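Local coordinates for protein beta-glycosidase (Bacteroides caccae, PDB 6T2R) that is a glycoside hydrolase family 16 endo-beta-galactosidase, an endo-acting O-glycanase that helps a human gut bacterium to initiate mucin breakdown, at residues G142-M147 and D197-H202; T159-Y164 and P174-T179. All coordinates share one frame; numbering follows the deposited sequence.

Contact 1: residues G142-M147 and D197-H202; sequences GEVDIM and DSLVFH
V144 meets L199 and F201 through its two methyl branches. The CG2 branch and the CD1 methyl of L199 reach toward each other tip to tip. V144 CG2 and L199 CD1 are 3.8 Å apart. The other branch goes to the ring of F201, and here the two side chains cross obliquely. V144 CG1 lies 3.8 Å from F201 CE1, and CZ of the same ring is equally near. The torsion of V144 divides the work: CG1 is anti to the backbone N (chi1 177°), and CG2 sits beside that N. The F201 ring also meets the backbone. D145 O approaches F201 CE1 obliquely to 3.5 Å. I146 CA comes to the edge of the ring, near its plane, 4.5 Å from F201 CE1.

The side chains of V144, L199 and F201 all leave their strands toward the other segment. Strands 143-145 and 198-202 run in nearly the same direction, 22° apart. Their axes approach to 10.1 Å, a gap filled mainly by the apolar side chains of V144, L199 and F201. The contact is buried. F222 and F224 extend it around L199, and F209 meets F201 with its ring nearly parallel.

E143 and D145 belong to the sequence EVDIME, which continues to E148. It matches the family signature E-x-D-x-x-E, whose acids in GH16 enzymes include the catalytic pair. I146 and M147 form a classic beta bulge opposite I126. Face-to-face packing behind this strand is characteristic of the GH16 beta-jelly-roll sandwich.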
ATOM      1  N   GLY A 142       0.633 -13.917   2.714  1.00 21.79           N
ATOM      2  CA  GLY A 142       1.601 -12.888   2.306  1.00 22.77           C
ATOM      3  C   GLY A 142       1.068 -11.471   2.475  1.00 24.26           C
ATOM      4  O   GLY A 142      -0.170 -11.263   2.522  1.00 25.02           O
ATOM      5  N   GLU A 143       1.991 -10.521   2.510  1.00 24.41           N
ATOM      6  CA  GLU A 143       1.734  -9.065   2.575  1.00 24.92           C
ATOM      7  C   GLU A 143       2.864  -8.375   1.803  1.00 25.49           C
ATOM      8  O   GLU A 143       4.042  -8.820   1.920  1.00 25.67           O
ATOM      9  CB  GLU A 143       1.702  -8.581   4.029  1.00 25.02           C
ATOM     10  CG  GLU A 143       1.331  -7.099   4.184  1.00 25.33           C
ATOM     11  CD  GLU A 143       1.639  -6.534   5.563  1.00 25.52           C
ATOM     12  OE1 GLU A 143       2.103  -5.405   5.660  1.00 23.59           O
ATOM     13  OE2 GLU A 143       1.415  -7.247   6.538  1.00 29.33           O
ATOM     14  N   VAL A 144       2.511  -7.363   1.014  1.00 24.02           N
ATOM     15  CA  VAL A 144       3.466  -6.568   0.210  1.00 23.86           C
ATOM     16  C   VAL A 144       3.263  -5.099   0.574  1.00 24.63           C
ATOM     17  O   VAL A 144       2.214  -4.538   0.277  1.00 23.19           O
ATOM     18  CB  VAL A 144       3.259  -6.827  -1.285  1.00 24.39           C
ATOM     19  CG1 VAL A 144       4.190  -5.973  -2.139  1.00 22.40           C
ATOM     20  CG2 VAL A 144       3.426  -8.300  -1.613  1.00 24.87           C
ATOM     21  N   ASP A 145       4.260  -4.515   1.207  1.00 25.05           N
ATOM     22  CA  ASP A 145       4.263  -3.086   1.598  1.00 27.30           C
ATOM     23  C   ASP A 145       4.960  -2.315   0.482  1.00 24.50           C
ATOM     24  O   ASP A 145       6.185  -2.377   0.390  1.00 23.96           O
ATOM     25  CB  ASP A 145       4.916  -2.967   2.979  1.00 28.21           C
ATOM     26  CG  ASP A 145       4.152  -3.750   4.036  1.00 28.98           C
ATOM     27  OD1 ASP A 145       2.949  -4.005   3.814  1.00 23.74           O
ATOM     28  OD2 ASP A 145       4.757  -4.100   5.059  1.00 27.71           O
ATOM     29  N   ILE A 146       4.206  -1.636  -0.366  1.00 25.16           N
ATOM     30  CA  ILE A 146       4.782  -0.805  -1.470  1.00 24.07           C
ATOM     31  C   ILE A 146       5.345   0.500  -0.890  1.00 24.33           C
ATOM     32  O   ILE A 146       6.344   1.009  -1.422  1.00 26.58           O
ATOM     33  CB  ILE A 146       3.717  -0.567  -2.547  1.00 23.86           C
ATOM     34  CG1 ILE A 146       3.115  -1.898  -3.012  1.00 24.11           C
ATOM     35  CG2 ILE A 146       4.302   0.253  -3.681  1.00 23.92           C
ATOM     36  CD1 ILE A 146       1.904  -1.817  -3.927  1.00 23.85           C
ATOM     37  N   MET A 147       4.767   1.020   0.202  1.00 26.20           N
ATOM     38  CA  MET A 147       5.283   2.249   0.868  1.00 22.16           C
ATOM     39  C   MET A 147       4.847   2.282   2.337  1.00 23.23           C
ATOM     40  O   MET A 147       3.661   2.072   2.622  1.00 21.18           O
ATOM     41  CB  MET A 147       4.743   3.474   0.127  1.00 24.61           C
ATOM     42  CG  MET A 147       5.382   4.794   0.487  1.00 26.06           C
ATOM     43  SD  MET A 147       4.844   5.456   2.072  1.00 26.81           S
ATOM     44  CE  MET A 147       3.117   5.808   1.713  1.00 29.89           C
ATOM     45  N   ASP A 197       9.174 -15.567  -9.923  1.00 29.09           N
ATOM     46  CA  ASP A 197      10.357 -15.960  -9.120  1.00 24.94           C
ATOM     47  C   ASP A 197      10.823 -14.817  -8.218  1.00 24.28           C
ATOM     48  O   ASP A 197      11.891 -14.973  -7.613  1.00 26.64           O
ATOM     49  CB  ASP A 197      11.510 -16.337 -10.030  1.00 26.48           C
ATOM     50  CG  ASP A 197      12.206 -15.114 -10.622  1.00 25.95           C
ATOM     51  OD1 ASP A 197      11.524 -14.189 -11.086  1.00 24.74           O
ATOM     52  OD2 ASP A 197      13.424 -15.112 -10.640  1.00 26.17           O
ATOM     53  N   SER A 198      10.126 -13.684  -8.168  1.00 24.98           N
ATOM     54  CA  SER A 198      10.655 -12.480  -7.477  1.00 26.31           C
ATOM     55  C   SER A 198       9.652 -11.334  -7.475  1.00 26.50           C
ATOM     56  O   SER A 198       8.844 -11.214  -8.428  1.00 25.59           O
ATOM     57  CB  SER A 198      11.931 -12.014  -8.101  1.00 26.72           C
ATOM     58  OG  SER A 198      11.681 -11.674  -9.463  1.00 30.80           O
ATOM     59  N   LEU A 199       9.772 -10.482  -6.460  1.00 26.64           N
ATOM     60  CA  LEU A 199       9.145  -9.148  -6.425  1.00 25.75           C
ATOM     61  C   LEU A 199      10.270  -8.122  -6.585  1.00 28.02           C
ATOM     62  O   LEU A 199      11.323  -8.348  -5.989  1.00 28.58           O
ATOM     63  CB  LEU A 199       8.390  -8.931  -5.111  1.00 25.23           C
ATOM     64  CG  LEU A 199       7.323  -9.956  -4.725  1.00 26.61           C
ATOM     65  CD1 LEU A 199       6.563  -9.464  -3.481  1.00 25.29           C
ATOM     66  CD2 LEU A 199       6.363 -10.262  -5.873  1.00 26.43           C
ATOM     67  N   VAL A 200      10.048  -7.047  -7.345  1.00 27.82           N
ATOM     68  CA  VAL A 200      11.029  -5.929  -7.499  1.00 26.65           C
ATOM     69  C   VAL A 200      10.342  -4.618  -7.108  1.00 26.73           C
ATOM     70  O   VAL A 200       9.317  -4.290  -7.739  1.00 23.69           O
ATOM     71  CB  VAL A 200      11.575  -5.821  -8.929  1.00 26.80           C
ATOM     72  CG1 VAL A 200      12.642  -4.744  -9.001  1.00 27.53           C
ATOM     73  CG2 VAL A 200      12.087  -7.164  -9.467  1.00 27.77           C
ATOM     74  N   PHE A 201      10.907  -3.928  -6.106  1.00 25.69           N
ATOM     75  CA  PHE A 201      10.392  -2.663  -5.521  1.00 25.91           C
ATOM     76  C   PHE A 201      11.126  -1.477  -6.133  1.00 26.09           C
ATOM     77  O   PHE A 201      12.343  -1.545  -6.273  1.00 26.16           O
ATOM     78  CB  PHE A 201      10.559  -2.679  -4.008  1.00 26.50           C
ATOM     79  CG  PHE A 201       9.649  -3.665  -3.315  1.00 25.59           C
ATOM     80  CD1 PHE A 201       8.356  -3.317  -2.927  1.00 27.52           C
ATOM     81  CD2 PHE A 201      10.084  -4.946  -3.048  1.00 24.70           C
ATOM     82  CE1 PHE A 201       7.523  -4.234  -2.291  1.00 25.01           C
ATOM     83  CE2 PHE A 201       9.257  -5.858  -2.405  1.00 23.79           C
ATOM     84  CZ  PHE A 201       7.991  -5.505  -2.014  1.00 24.04           C
ATOM     85  N   HIS A 202      10.380  -0.441  -6.487  1.00 25.45           N
ATOM     86  CA  HIS A 202      10.895   0.790  -7.118  1.00 27.71           C
ATOM     87  C   HIS A 202      10.303   1.968  -6.367  1.00 29.12           C
ATOM     88  O   HIS A 202       9.164   1.863  -5.895  1.00 27.77           O
ATOM     89  CB  HIS A 202      10.532   0.874  -8.613  1.00 27.51           C
ATOM     90  CG  HIS A 202      11.135  -0.200  -9.448  1.00 29.62           C
ATOM     91  ND1 HIS A 202      10.435  -1.339  -9.800  1.00 34.45           N
ATOM     92  CD2 HIS A 202      12.383  -0.333  -9.965  1.00 30.41           C
ATOM     93  CE1 HIS A 202      11.220  -2.110 -10.539  1.00 39.16           C
ATOM     94  NE2 HIS A 202      12.439  -1.517 -10.640  1.00 29.28           N
TER

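Contact 2: residues T159-Y164 and P174-T179; sequences TVHSHY and PKHGNT
H176 grips V160 with both its backbone and its ring. V160 N donates to H176 O at 2.9 Å. In return H176 ND1 donates to V160 O at 3.0 Å. ND1 meets the V160 carbonyl nearly head-on, with the acceptor tilted 16° from the ring plane. The ring can turn back to V160 because CG lies between the backbone N and the carbonyl carbon (chi1 79°). T159 runs alongside it, pointing the same way, with CG2 3.6 Å from H176 ND1. The ring edge of H176 faces H161 in an offset edge-to-face pair, planes at 76°.

Next to this pairing, T159 and G177 form an antiparallel non-hydrogen-bonded pair. T159 CA and G177 CA are 4.1 Å apart. At the other end, Y164 CE1 touches P174 CD at 4.1 Å. P174 follows a cis peptide bond, and Y164 OH bonds to N173 O just before it. H161 NE2 makes a weak hydrogen bond to D145 OD2.

Donation from ND1 to a carbonyl implies that this nitrogen of H176 probably carries the proton. The ring thus stands in for a backbone N-H and carries the strand pairing on just before strand 177-179 begins.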
ATOM      1  N   THR A 159       8.699  -3.558   1.937  1.00 26.45           N
ATOM      2  CA  THR A 159       8.796  -4.786   2.774  1.00 25.55           C
ATOM      3  C   THR A 159       7.819  -5.856   2.305  1.00 24.59           C
ATOM      4  O   THR A 159       6.820  -5.500   1.681  1.00 25.35           O
ATOM      5  CB  THR A 159       8.469  -4.509   4.240  1.00 23.64           C
ATOM      6  OG1 THR A 159       8.985  -3.236   4.596  1.00 28.15           O
ATOM      7  CG2 THR A 159       9.089  -5.538   5.156  1.00 27.43           C
ATOM      8  N   VAL A 160       8.155  -7.122   2.558  1.00 23.56           N
ATOM      9  CA  VAL A 160       7.229  -8.282   2.417  1.00 24.81           C
ATOM     10  C   VAL A 160       7.146  -8.918   3.794  1.00 23.98           C
ATOM     11  O   VAL A 160       8.132  -8.859   4.540  1.00 23.80           O
ATOM     12  CB  VAL A 160       7.623  -9.321   1.337  1.00 25.20           C
ATOM     13  CG1 VAL A 160       7.786  -8.684  -0.025  1.00 24.91           C
ATOM     14  CG2 VAL A 160       8.892 -10.097   1.669  1.00 28.43           C
ATOM     15  N   HIS A 161       6.001  -9.499   4.093  1.00 24.17           N
ATOM     16  CA  HIS A 161       5.793 -10.382   5.268  1.00 25.04           C
ATOM     17  C   HIS A 161       5.146 -11.676   4.787  1.00 27.32           C
ATOM     18  O   HIS A 161       4.300 -11.620   3.824  1.00 26.17           O
ATOM     19  CB  HIS A 161       4.905  -9.667   6.288  1.00 26.03           C
ATOM     20  CG  HIS A 161       5.416  -8.324   6.588  1.00 26.48           C
ATOM     21  ND1 HIS A 161       6.378  -8.129   7.530  1.00 28.52           N
ATOM     22  CD2 HIS A 161       5.145  -7.122   6.040  1.00 27.76           C
ATOM     23  CE1 HIS A 161       6.653  -6.839   7.592  1.00 25.70           C
ATOM     24  NE2 HIS A 161       5.934  -6.213   6.678  1.00 24.96           N
ATOM     25  N   SER A 162       5.474 -12.777   5.446  1.00 25.69           N
ATOM     26  CA  SER A 162       4.948 -14.113   5.108  1.00 25.31           C
ATOM     27  C   SER A 162       5.005 -15.033   6.328  1.00 24.15           C
ATOM     28  O   SER A 162       5.585 -14.664   7.317  1.00 20.46           O
ATOM     29  CB  SER A 162       5.775 -14.693   3.992  1.00 26.09           C
ATOM     30  OG  SER A 162       7.115 -14.946   4.419  1.00 24.98           O
ATOM     31  N   HIS A 163       4.567 -16.273   6.166  1.00 26.52           N
ATOM     32  CA  HIS A 163       4.819 -17.369   7.142  1.00 27.34           C
ATOM     33  C   HIS A 163       6.323 -17.463   7.397  1.00 26.73           C
ATOM     34  O   HIS A 163       6.744 -17.643   8.532  1.00 27.78           O
ATOM     35  CB  HIS A 163       4.253 -18.664   6.585  1.00 27.13           C
ATOM     36  CG  HIS A 163       4.621 -19.888   7.328  1.00 26.88           C
ATOM     37  ND1 HIS A 163       4.057 -20.185   8.535  1.00 27.19           N
ATOM     38  CD2 HIS A 163       5.489 -20.884   7.029  1.00 24.56           C
ATOM     39  CE1 HIS A 163       4.544 -21.344   8.935  1.00 26.03           C
ATOM     40  NE2 HIS A 163       5.436 -21.788   8.043  1.00 24.48           N
ATOM     41  N   TYR A 164       7.108 -17.319   6.350  1.00 26.45           N
ATOM     42  CA  TYR A 164       8.569 -17.540   6.384  1.00 28.41           C
ATOM     43  C   TYR A 164       9.224 -16.395   7.153  1.00 27.89           C
ATOM     44  O   TYR A 164      10.024 -16.696   8.020  1.00 25.38           O
ATOM     45  CB  TYR A 164       9.057 -17.694   4.942  1.00 31.31           C
ATOM     46  CG  TYR A 164      10.525 -17.974   4.745  1.00 33.79           C
ATOM     47  CD1 TYR A 164      11.416 -16.929   4.566  1.00 35.87           C
ATOM     48  CD2 TYR A 164      11.006 -19.273   4.630  1.00 33.97           C
ATOM     49  CE1 TYR A 164      12.753 -17.160   4.298  1.00 34.36           C
ATOM     50  CE2 TYR A 164      12.346 -19.521   4.381  1.00 37.88           C
ATOM     51  CZ  TYR A 164      13.225 -18.458   4.230  1.00 35.84           C
ATOM     52  OH  TYR A 164      14.537 -18.666   3.929  1.00 33.24           O
ATOM     53  N   PRO A 174      16.158 -14.628   2.364  1.00 29.41           N
ATOM     54  CA  PRO A 174      16.691 -13.340   1.914  1.00 28.66           C
ATOM     55  C   PRO A 174      16.122 -12.129   2.647  1.00 27.11           C
ATOM     56  O   PRO A 174      15.112 -12.274   3.323  1.00 27.89           O
ATOM     57  CB  PRO A 174      16.252 -13.291   0.452  1.00 28.91           C
ATOM     58  CG  PRO A 174      14.966 -14.111   0.422  1.00 31.15           C
ATOM     59  CD  PRO A 174      15.052 -15.120   1.543  1.00 27.88           C
ATOM     60  N   LYS A 175      16.775 -10.977   2.483  1.00 26.25           N
ATOM     61  CA  LYS A 175      16.402  -9.694   3.150  1.00 30.94           C
ATOM     62  C   LYS A 175      14.948  -9.363   2.764  1.00 26.64           C
ATOM     63  O   LYS A 175      14.658  -9.271   1.578  1.00 26.23           O
ATOM     64  CB  LYS A 175      17.383  -8.595   2.720  1.00 38.52           C
ATOM     65  CG  LYS A 175      17.727  -7.560   3.780  1.00 48.65           C
ATOM     66  CD  LYS A 175      18.855  -6.616   3.378  1.00 53.43           C
ATOM     67  CE  LYS A 175      18.403  -5.577   2.376  1.00 60.29           C
ATOM     68  NZ  LYS A 175      19.545  -4.744   1.939  1.00 67.41           N
ATOM     69  N   HIS A 176      14.052  -9.216   3.726  1.00 24.77           N
ATOM     70  CA  HIS A 176      12.605  -9.068   3.460  1.00 27.06           C
ATOM     71  C   HIS A 176      12.204  -7.600   3.272  1.00 28.14           C
ATOM     72  O   HIS A 176      11.023  -7.361   2.896  1.00 29.40           O
ATOM     73  CB  HIS A 176      11.804  -9.731   4.578  1.00 27.45           C
ATOM     74  CG  HIS A 176      11.691  -8.911   5.815  1.00 28.23           C
ATOM     75  ND1 HIS A 176      10.478  -8.587   6.359  1.00 29.96           N
ATOM     76  CD2 HIS A 176      12.628  -8.364   6.616  1.00 29.25           C
ATOM     77  CE1 HIS A 176      10.685  -7.869   7.442  1.00 29.27           C
ATOM     78  NE2 HIS A 176      11.983  -7.718   7.620  1.00 27.81           N
ATOM     79  N   GLY A 177      13.121  -6.666   3.497  1.00 25.53           N
ATOM     80  CA  GLY A 177      12.818  -5.227   3.412  1.00 28.08           C
ATOM     81  C   GLY A 177      14.039  -4.358   3.172  1.00 26.83           C
ATOM     82  O   GLY A 177      15.150  -4.817   3.354  1.00 26.58           O
ATOM     83  N   ASN A 178      13.825  -3.143   2.693  1.00 26.80           N
ATOM     84  CA  ASN A 178      14.921  -2.169   2.511  1.00 28.90           C
ATOM     85  C   ASN A 178      14.326  -0.764   2.447  1.00 27.14           C
ATOM     86  O   ASN A 178      13.222  -0.595   1.917  1.00 31.15           O
ATOM     87  CB  ASN A 178      15.739  -2.511   1.257  1.00 31.79           C
ATOM     88  CG  ASN A 178      17.134  -1.929   1.309  1.00 30.45           C
ATOM     89  OD1 ASN A 178      17.773  -2.037   2.325  1.00 31.69           O
ATOM     90  ND2 ASN A 178      17.600  -1.323   0.228  1.00 31.33           N
ATOM     91  N   THR A 179      15.088   0.220   2.903  1.00 29.84           N
ATOM     92  CA  THR A 179      14.752   1.655   2.804  1.00 27.29           C
ATOM     93  C   THR A 179      15.436   2.262   1.592  1.00 27.63           C
ATOM     94  O   THR A 179      16.414   1.720   1.105  1.00 28.64           O
ATOM     95  CB  THR A 179      15.144   2.437   4.058  1.00 28.52           C
ATOM     96  OG1 THR A 179      16.560   2.381   4.092  1.00 29.37           O
ATOM     97  CG2 THR A 179      14.542   1.887   5.323  1.00 26.67           C
TER

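Overall arrangement
The two contacts lie side by side, their centres about 8 Å apart, on the same side of the chain's centre. Strands 143-145 and 155-161 are antiparallel neighbours, joined by probable backbone hydrogen bonds from E143 N to H161 O and from D145 N to T159 O. Strand 177-181 continues this sheet beyond 155-161. Contact 1 packs the sheet against strand 198-203, across the sandwich; contact 2 is a pairing within it. Along the chain the order is 142-147, 159-164, 174-179, 197-202, so both segments of contact 2 fall between those of contact 1. Contact 1 thus directly involves the strand that begins the family signature, while contact 2 lies one strand further along the same sheet.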